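Local coordinates for Alr4995 protein (Nostoc sp., PDB 6LRG) that probably hydrolyses arginine to ornithine in its N-terminal domain and, through an NAD-binding C-terminal part, probably turns ornithine into proline, at residues 6-11 with 67-72; 217-222 with 259-264. One frame throughout, in Å; residues are numbered along the deposited sequence.

Interaction 1: 6-11 with 67-72. With ORN (L-ornithine), chain E.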
ATOM      1  N   ARG B   6      -1.661  52.356  35.684  1.00 40.09           N
ATOM      2  CA  ARG B   6      -0.365  52.677  35.096  1.00 35.91           C
ATOM      3  C   ARG B   6       0.121  51.531  34.215  1.00 38.81           C
ATOM      4  O   ARG B   6       0.078  50.375  34.617  1.00 33.60           O
ATOM      5  CB  ARG B   6       0.704  52.957  36.163  1.00 35.04           C
ATOM      6  CG  ARG B   6       0.313  53.865  37.321  1.00 39.12           C
ATOM      7  CD  ARG B   6       1.517  54.130  38.233  1.00 32.15           C
ATOM      8  NE  ARG B   6       2.458  55.069  37.629  1.00 35.23           N
ATOM      9  CZ  ARG B   6       2.395  56.394  37.778  1.00 38.33           C
ATOM     10  NH1 ARG B   6       1.434  56.949  38.518  1.00 31.48           N
ATOM     11  NH2 ARG B   6       3.296  57.171  37.185  1.00 40.00           N
ATOM     12  N   PHE B   7       0.615  51.868  33.029  1.00 37.53           N
ATOM     13  CA  PHE B   7       1.280  50.910  32.164  1.00 33.45           C
ATOM     14  C   PHE B   7       2.722  51.309  31.936  1.00 33.28           C
ATOM     15  O   PHE B   7       3.042  52.489  31.855  1.00 34.22           O
ATOM     16  CB  PHE B   7       0.569  50.802  30.825  1.00 33.77           C
ATOM     17  CG  PHE B   7      -0.722  50.074  30.898  1.00 37.84           C
ATOM     18  CD1 PHE B   7      -1.897  50.751  31.195  1.00 37.46           C
ATOM     19  CD2 PHE B   7      -0.767  48.702  30.674  1.00 34.60           C
ATOM     20  CE1 PHE B   7      -3.104  50.068  31.268  1.00 41.94           C
ATOM     21  CE2 PHE B   7      -1.965  48.017  30.747  1.00 37.72           C
ATOM     22  CZ  PHE B   7      -3.138  48.697  31.043  1.00 37.11           C
ATOM     23  N   LEU B   8       3.592  50.313  31.830  1.00 33.02           N
ATOM     24  CA  LEU B   8       4.983  50.557  31.502  1.00 30.93           C
ATOM     25  C   LEU B   8       5.231  50.247  30.039  1.00 29.84           C
ATOM     26  O   LEU B   8       4.906  49.151  29.592  1.00 31.12           O
ATOM     27  CB  LEU B   8       5.890  49.707  32.376  1.00 29.47           C
ATOM     28  CG  LEU B   8       7.378  49.888  32.115  1.00 28.57           C
ATOM     29  CD1 LEU B   8       7.796  51.309  32.489  1.00 30.41           C
ATOM     30  CD2 LEU B   8       8.151  48.860  32.898  1.00 28.04           C
ATOM     31  N   MET B   9       5.787  51.208  29.299  1.00 30.67           N
ATOM     32  CA  MET B   9       6.168  51.003  27.896  1.00 32.27           C
ATOM     33  C   MET B   9       7.601  51.466  27.640  1.00 32.65           C
ATOM     34  O   MET B   9       8.240  52.034  28.527  1.00 34.57           O
ATOM     35  CB  MET B   9       5.211  51.738  26.949  1.00 31.00           C
ATOM     36  CG  MET B   9       3.796  51.215  26.986  1.00 30.21           C
ATOM     37  SD  MET B   9       2.702  52.035  25.812  1.00 40.20           S
ATOM     38  CE  MET B   9       3.558  51.725  24.268  1.00 37.42           C
ATOM     39  N   CYS B  10       8.102  51.225  26.432  1.00 27.86           N
ATOM     40  CA  CYS B  10       9.457  51.627  26.077  1.00 33.04           C
ATOM     41  C   CYS B  10       9.498  52.053  24.612  1.00 41.39           C
ATOM     42  O   CYS B  10       9.106  51.287  23.733  1.00 39.12           O
ATOM     43  CB  CYS B  10      10.444  50.492  26.346  1.00 31.44           C
ATOM     44  SG  CYS B  10      12.204  50.883  26.109  1.00 35.72           S
ATOM     45  N   PRO B  11       9.949  53.296  24.349  1.00 45.29           N
ATOM     46  CA  PRO B  11       9.991  53.838  22.985  1.00 43.55           C
ATOM     47  C   PRO B  11      10.936  53.071  22.056  1.00 41.72           C
ATOM     48  O   PRO B  11      12.017  52.649  22.472  1.00 42.87           O
ATOM     49  CB  PRO B  11      10.479  55.276  23.193  1.00 44.63           C
ATOM     50  CG  PRO B  11      11.173  55.260  24.497  1.00 40.23           C
ATOM     51  CD  PRO B  11      10.429  54.275  25.339  1.00 39.28           C
ATOM     52  N   VAL B  67      11.606  47.207  23.977  1.00 32.16           N
ATOM     53  CA  VAL B  67      10.255  47.708  23.744  1.00 28.77           C
ATOM     54  C   VAL B  67       9.201  46.740  24.260  1.00 30.15           C
ATOM     55  O   VAL B  67       8.056  47.126  24.500  1.00 27.87           O
ATOM     56  CB  VAL B  67       9.993  47.958  22.243  1.00 34.96           C
ATOM     57  CG1 VAL B  67      10.738  49.178  21.776  1.00 36.76           C
ATOM     58  CG2 VAL B  67      10.393  46.726  21.411  1.00 32.46           C
ATOM     59  N   PHE B  68       9.580  45.472  24.413  1.00 32.06           N
ATOM     60  CA  PHE B  68       8.625  44.458  24.859  1.00 30.42           C
ATOM     61  C   PHE B  68       8.660  44.329  26.372  1.00 29.99           C
ATOM     62  O   PHE B  68       9.201  43.369  26.922  1.00 30.55           O
ATOM     63  CB  PHE B  68       8.898  43.119  24.171  1.00 32.07           C
ATOM     64  CG  PHE B  68       8.679  43.167  22.679  1.00 34.10           C
ATOM     65  CD1 PHE B  68       7.442  43.549  22.164  1.00 32.33           C
ATOM     66  CD2 PHE B  68       9.706  42.858  21.796  1.00 31.74           C
ATOM     67  CE1 PHE B  68       7.233  43.612  20.794  1.00 34.85           C
ATOM     68  CE2 PHE B  68       9.504  42.922  20.422  1.00 34.02           C
ATOM     69  CZ  PHE B  68       8.267  43.293  19.922  1.00 34.37           C
ATOM     70  N   THR B  69       8.061  45.317  27.033  1.00 29.53           N
ATOM     71  CA  THR B  69       8.106  45.426  28.483  1.00 29.18           C
ATOM     72  C   THR B  69       7.247  44.401  29.216  1.00 29.01           C
ATOM     73  O   THR B  69       7.409  44.223  30.415  1.00 29.41           O
ATOM     74  CB  THR B  69       7.661  46.806  28.929  1.00 29.72           C
ATOM     75  OG1 THR B  69       6.384  47.076  28.346  1.00 30.25           O
ATOM     76  CG2 THR B  69       8.676  47.862  28.488  1.00 28.29           C
ATOM     77  N   ALA B  70       6.337  43.735  28.507  1.00 29.06           N
ATOM     78  CA  ALA B  70       5.559  42.644  29.094  1.00 26.59           C
ATOM     79  C   ALA B  70       6.486  41.568  29.664  1.00 26.66           C
ATOM     80  O   ALA B  70       6.173  40.919  30.670  1.00 27.73           O
ATOM     81  CB  ALA B  70       4.613  42.044  28.061  1.00 28.90           C
ATOM     82  N   ASN B  71       7.642  41.406  29.037  1.00 23.82           N
ATOM     83  CA  ASN B  71       8.624  40.455  29.515  1.00 25.16           C
ATOM     84  C   ASN B  71       9.578  41.039  30.562  1.00 27.25           C
ATOM     85  O   ASN B  71      10.514  40.369  30.962  1.00 24.71           O
ATOM     86  CB  ASN B  71       9.447  39.900  28.339  1.00 28.28           C
ATOM     87  CG  ASN B  71       8.576  39.328  27.228  1.00 28.18           C
ATOM     88  OD1 ASN B  71       8.710  39.714  26.071  1.00 27.14           O
ATOM     89  ND2 ASN B  71       7.677  38.415  27.580  1.00 25.41           N
ATOM     90  N   ALA B  72       9.369  42.273  31.003  1.00 25.32           N
ATOM     91  CA  ALA B  72      10.260  42.835  32.024  1.00 23.45           C
ATOM     92  C   ALA B  72      10.200  42.015  33.294  1.00 23.35           C
ATOM     93  O   ALA B  72      11.214  41.765  33.956  1.00 20.23           O
ATOM     94  CB  ALA B  72       9.893  44.282  32.332  1.00 26.57           C
TER
HETATM   95  N   ORN E 801      11.809  39.282  20.297  1.00 40.98           N
HETATM   96  CA  ORN E 801      11.112  39.074  21.529  1.00 39.04           C
HETATM   97  CB  ORN E 801       9.616  39.198  21.332  1.00 35.77           C
HETATM   98  CG  ORN E 801       8.906  39.031  22.659  1.00 33.70           C
HETATM   99  CD  ORN E 801       7.444  39.388  22.515  1.00 34.04           C
HETATM  100  NE  ORN E 801       6.682  38.787  23.566  1.00 29.83           N
HETATM  101  C   ORN E 801      11.476  37.704  22.050  1.00 35.70           C
HETATM  102  O   ORN E 801      11.566  37.479  23.285  1.00 32.35           O
HETATM  103  OXT ORN E 801      11.718  36.789  21.226  1.00 41.22           O
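T69 faces L8, M9 and C10 with both branches of its side chain, and the two do different work. Its OG1 donates to L8 O at 2.8 Å, reaching the acceptor from above the carbonyl plane, 39° out of it; the same oxygen is weakly bonded to L265 O. Standing between the backbone N and the carbonyl carbon (chi1 53°), OG1 is turned onto the strand while CG2 is left to pack beside it: the methyl lies 3.8 Å from C10 CB and close to the M9 carbonyl carbon. Two residues earlier, V67 divides its branches in the same spirit. CG1 presses on C10 O at 3.3 Å, and CG2 sits over the centre of the F68 ring, 3.9 Å above its plane. The opposite face of that ring receives the aliphatic chain of L-ornithine, whose CD lies 4.0 Å above the plane and toward the rim, so F68 is held between a valine methyl and the ligand. F68 is the centre of an inverse gamma turn, and its side chain points away from strand 6-9. Further on, N71 OD1 makes a weak bond of 3.4 Å to ornithine NE; the same oxygen is bonded to R90, and ND2 to the E118 carbonyl, which together would fix how the amide is turned. Helix 93-102 closes over T69 and A72 through F97. In the propeller-like fold of the guanidine-modifying enzymes, the contact implies a division of labour: one hydroxyl bond to L8 O and methyl packing anchor the loop, while F68 and N71 offer ornithine an apolar ring face and an amide oxygen.

Interaction 2: 217-222 with 259-264. With ORN (L-ornithine), chain E.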
ATOM      1  N   ALA B 217      -4.438  38.392  18.017  1.00 48.10           N
ATOM      2  CA  ALA B 217      -5.670  38.882  18.627  1.00 50.51           C
ATOM      3  C   ALA B 217      -5.669  38.746  20.152  1.00 53.04           C
ATOM      4  O   ALA B 217      -6.322  39.516  20.856  1.00 51.83           O
ATOM      5  CB  ALA B 217      -6.870  38.146  18.043  1.00 52.09           C
ATOM      6  N   CYS B 218      -4.941  37.760  20.662  1.00 49.53           N
ATOM      7  CA  CYS B 218      -4.924  37.508  22.094  1.00 43.84           C
ATOM      8  C   CYS B 218      -4.001  38.481  22.797  1.00 46.84           C
ATOM      9  O   CYS B 218      -4.028  38.636  24.022  1.00 50.58           O
ATOM     10  CB  CYS B 218      -4.498  36.080  22.367  1.00 45.86           C
ATOM     11  SG  CYS B 218      -5.802  34.904  21.970  1.00 47.59           S
ATOM     12  N   ASN B 219      -3.192  39.137  21.980  1.00 45.23           N
ATOM     13  CA  ASN B 219      -2.171  40.072  22.410  1.00 41.98           C
ATOM     14  C   ASN B 219      -2.776  41.487  22.484  1.00 43.21           C
ATOM     15  O   ASN B 219      -2.328  42.458  21.881  1.00 40.05           O
ATOM     16  CB  ASN B 219      -0.950  39.823  21.491  1.00 42.79           C
ATOM     17  CG  ASN B 219       0.356  40.265  22.087  1.00 44.52           C
ATOM     18  OD1 ASN B 219       0.342  41.006  22.974  1.00 49.33           O
ATOM     19  ND2 ASN B 219       1.436  39.565  21.777  1.00 49.91           N
ATOM     20  N   THR B 220      -3.801  41.517  23.339  1.00 41.60           N
ATOM     21  CA  THR B 220      -4.760  42.587  23.547  1.00 45.50           C
ATOM     22  C   THR B 220      -4.609  43.221  24.918  1.00 42.83           C
ATOM     23  O   THR B 220      -4.538  42.520  25.932  1.00 40.73           O
ATOM     24  CB  THR B 220      -6.211  42.042  23.413  1.00 41.36           C
ATOM     25  OG1 THR B 220      -6.625  42.088  22.043  1.00 45.99           O
ATOM     26  CG2 THR B 220      -7.193  42.829  24.261  1.00 42.09           C
ATOM     27  N   VAL B 221      -4.549  44.550  24.933  1.00 43.33           N
ATOM     28  CA  VAL B 221      -4.581  45.311  26.167  1.00 40.86           C
ATOM     29  C   VAL B 221      -6.032  45.549  26.526  1.00 42.83           C
ATOM     30  O   VAL B 221      -6.818  45.990  25.693  1.00 49.78           O
ATOM     31  CB  VAL B 221      -3.835  46.634  26.017  1.00 40.92           C
ATOM     32  CG1 VAL B 221      -3.911  47.441  27.294  1.00 39.57           C
ATOM     33  CG2 VAL B 221      -2.397  46.363  25.636  1.00 39.81           C
ATOM     34  N   ASN B 222      -6.396  45.242  27.757  1.00 38.56           N
ATOM     35  CA  ASN B 222      -7.765  45.426  28.172  1.00 45.84           C
ATOM     36  C   ASN B 222      -7.852  46.408  29.311  1.00 49.68           C
ATOM     37  O   ASN B 222      -7.426  46.118  30.428  1.00 52.42           O
ATOM     38  CB  ASN B 222      -8.388  44.093  28.577  1.00 50.75           C
ATOM     39  CG  ASN B 222      -9.708  44.265  29.282  1.00 50.57           C
ATOM     40  OD1 ASN B 222     -10.664  44.767  28.696  1.00 53.95           O
ATOM     41  ND2 ASN B 222      -9.770  43.852  30.550  1.00 50.25           N
ATOM     42  N   GLY B 259       7.965  39.458  16.777  1.00 39.37           N
ATOM     43  CA  GLY B 259       7.260  38.458  17.545  1.00 36.85           C
ATOM     44  C   GLY B 259       6.210  38.968  18.513  1.00 40.00           C
ATOM     45  O   GLY B 259       5.647  38.163  19.257  1.00 38.27           O
ATOM     46  N   GLY B 260       5.924  40.272  18.509  1.00 37.43           N
ATOM     47  CA  GLY B 260       5.003  40.836  19.493  1.00 36.47           C
ATOM     48  C   GLY B 260       4.006  41.882  19.016  1.00 40.18           C
ATOM     49  O   GLY B 260       4.166  42.472  17.950  1.00 44.77           O
ATOM     50  N   ALA B 261       2.960  42.113  19.806  1.00 41.15           N
ATOM     51  CA  ALA B 261       1.948  43.104  19.442  1.00 43.44           C
ATOM     52  C   ALA B 261       1.588  43.999  20.620  1.00 41.72           C
ATOM     53  O   ALA B 261       2.452  44.388  21.408  1.00 41.06           O
ATOM     54  CB  ALA B 261       0.701  42.426  18.900  1.00 42.67           C
ATOM     55  N   ALA B 262       0.303  44.317  20.737  1.00 38.91           N
ATOM     56  CA  ALA B 262      -0.135  45.310  21.703  1.00 41.94           C
ATOM     57  C   ALA B 262       0.245  44.919  23.126  1.00 41.02           C
ATOM     58  O   ALA B 262       0.908  45.707  23.802  1.00 39.86           O
ATOM     59  CB  ALA B 262      -1.642  45.550  21.593  1.00 38.56           C
ATOM     60  N   LYS B 263      -0.159  43.725  23.576  1.00 37.08           N
ATOM     61  CA  LYS B 263       0.110  43.312  24.962  1.00 39.26           C
ATOM     62  C   LYS B 263       1.608  43.336  25.240  1.00 38.88           C
ATOM     63  O   LYS B 263       2.022  43.798  26.293  1.00 34.39           O
ATOM     64  CB  LYS B 263      -0.406  41.905  25.263  1.00 36.60           C
ATOM     65  CG  LYS B 263      -1.563  41.753  26.124  1.00 42.98           C
ATOM     66  CD  LYS B 263      -1.093  41.576  27.509  1.00 30.44           C
ATOM     67  CE  LYS B 263      -2.274  41.206  28.344  1.00 32.46           C
ATOM     68  NZ  LYS B 263      -1.839  40.706  29.650  1.00 39.83           N
ATOM     69  N   CYS B 264       2.408  42.841  24.294  1.00 35.40           N
ATOM     70  CA  CYS B 264       3.842  42.687  24.495  1.00 35.81           C
ATOM     71  C   CYS B 264       4.545  44.003  24.710  1.00 33.54           C
ATOM     72  O   CYS B 264       5.579  44.067  25.375  1.00 29.55           O
ATOM     73  CB  CYS B 264       4.472  41.978  23.305  1.00 38.47           C
ATOM     74  SG  CYS B 264       4.081  40.253  23.261  1.00 47.61           S
TER
HETATM   75  N   ORN E 801      11.809  39.282  20.297  1.00 40.98           N
HETATM   76  CA  ORN E 801      11.112  39.074  21.529  1.00 39.04           C
HETATM   77  CB  ORN E 801       9.616  39.198  21.332  1.00 35.77           C
HETATM   78  CG  ORN E 801       8.906  39.031  22.659  1.00 33.70           C
HETATM   79  CD  ORN E 801       7.444  39.388  22.515  1.00 34.04           C
HETATM   80  NE  ORN E 801       6.682  38.787  23.566  1.00 29.83           N
HETATM   81  C   ORN E 801      11.476  37.704  22.050  1.00 35.70           C
HETATM   82  O   ORN E 801      11.566  37.479  23.285  1.00 32.35           O
HETATM   83  OXT ORN E 801      11.718  36.789  21.226  1.00 41.22           O
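One wall of the ornithine pocket, in the N-terminal domain of the guanidine-modifying type, is built where N219 meets K263 and C264. C264 SG lies 3.0 Å from ornithine NE, a position consistent with the cysteine nucleophile of this enzyme family. From the protein side the sulfur is met by N219 ND2 at 3.1 Å, along a nearly straight line (169° at the hydrogen) and in the plane of the amide. The chi1 of -157° swings the amide of N219 along the loop 261-264 toward the sulfur, and A261 CB packs at 3.9 Å from its CG. The backbone grips as well: K263 N donates to N219 O at 3.0 Å, from well above the carbonyl plane. N219 is the centre of an inverse gamma turn, and the bend presents its carbonyl and side chain to the same loop. Were N219 an alanine, C264 SG would probably lose its amide donor and a gap would open beside A261, making the sulfur less firmly placed against the ligand. K263, its chain bent at chi2, lays CG against T220 O at 3.1 Å. Within 217-222, T220 OG1 closes back on A217 O at 2.8 Å, while V221 CG2 rests on A262 CB at 4.2 Å. V221 pairs through its backbone with I228 of strand 226-229, whose V227 and M229 take the T220 side chain; the partner loop leads from helix 253-256, past K263 O bonded to T266 OG1, into strand 267-268.

How the interactions relate
From the N terminus the chain lays down strand 6-9, passes through helix 34-49 and strand 53-56, and returns at 67-72, where interaction 1 closes a loop with 55 residues between its segments. Interaction 2 opens only later, at 217-222, and closes a second loop of 36 residues at 259-264, so the two follow in series and neither nest nor cross. In space they meet all the same: A70 N probably bonds to C264 O at 3.2 Å, and F68 packs on C264, with both contacts touching ornithine. Strand 267-268, just beyond interaction 2, runs antiparallel to strand 6-9, bringing the segment after interaction 2 beside the N-terminal strand.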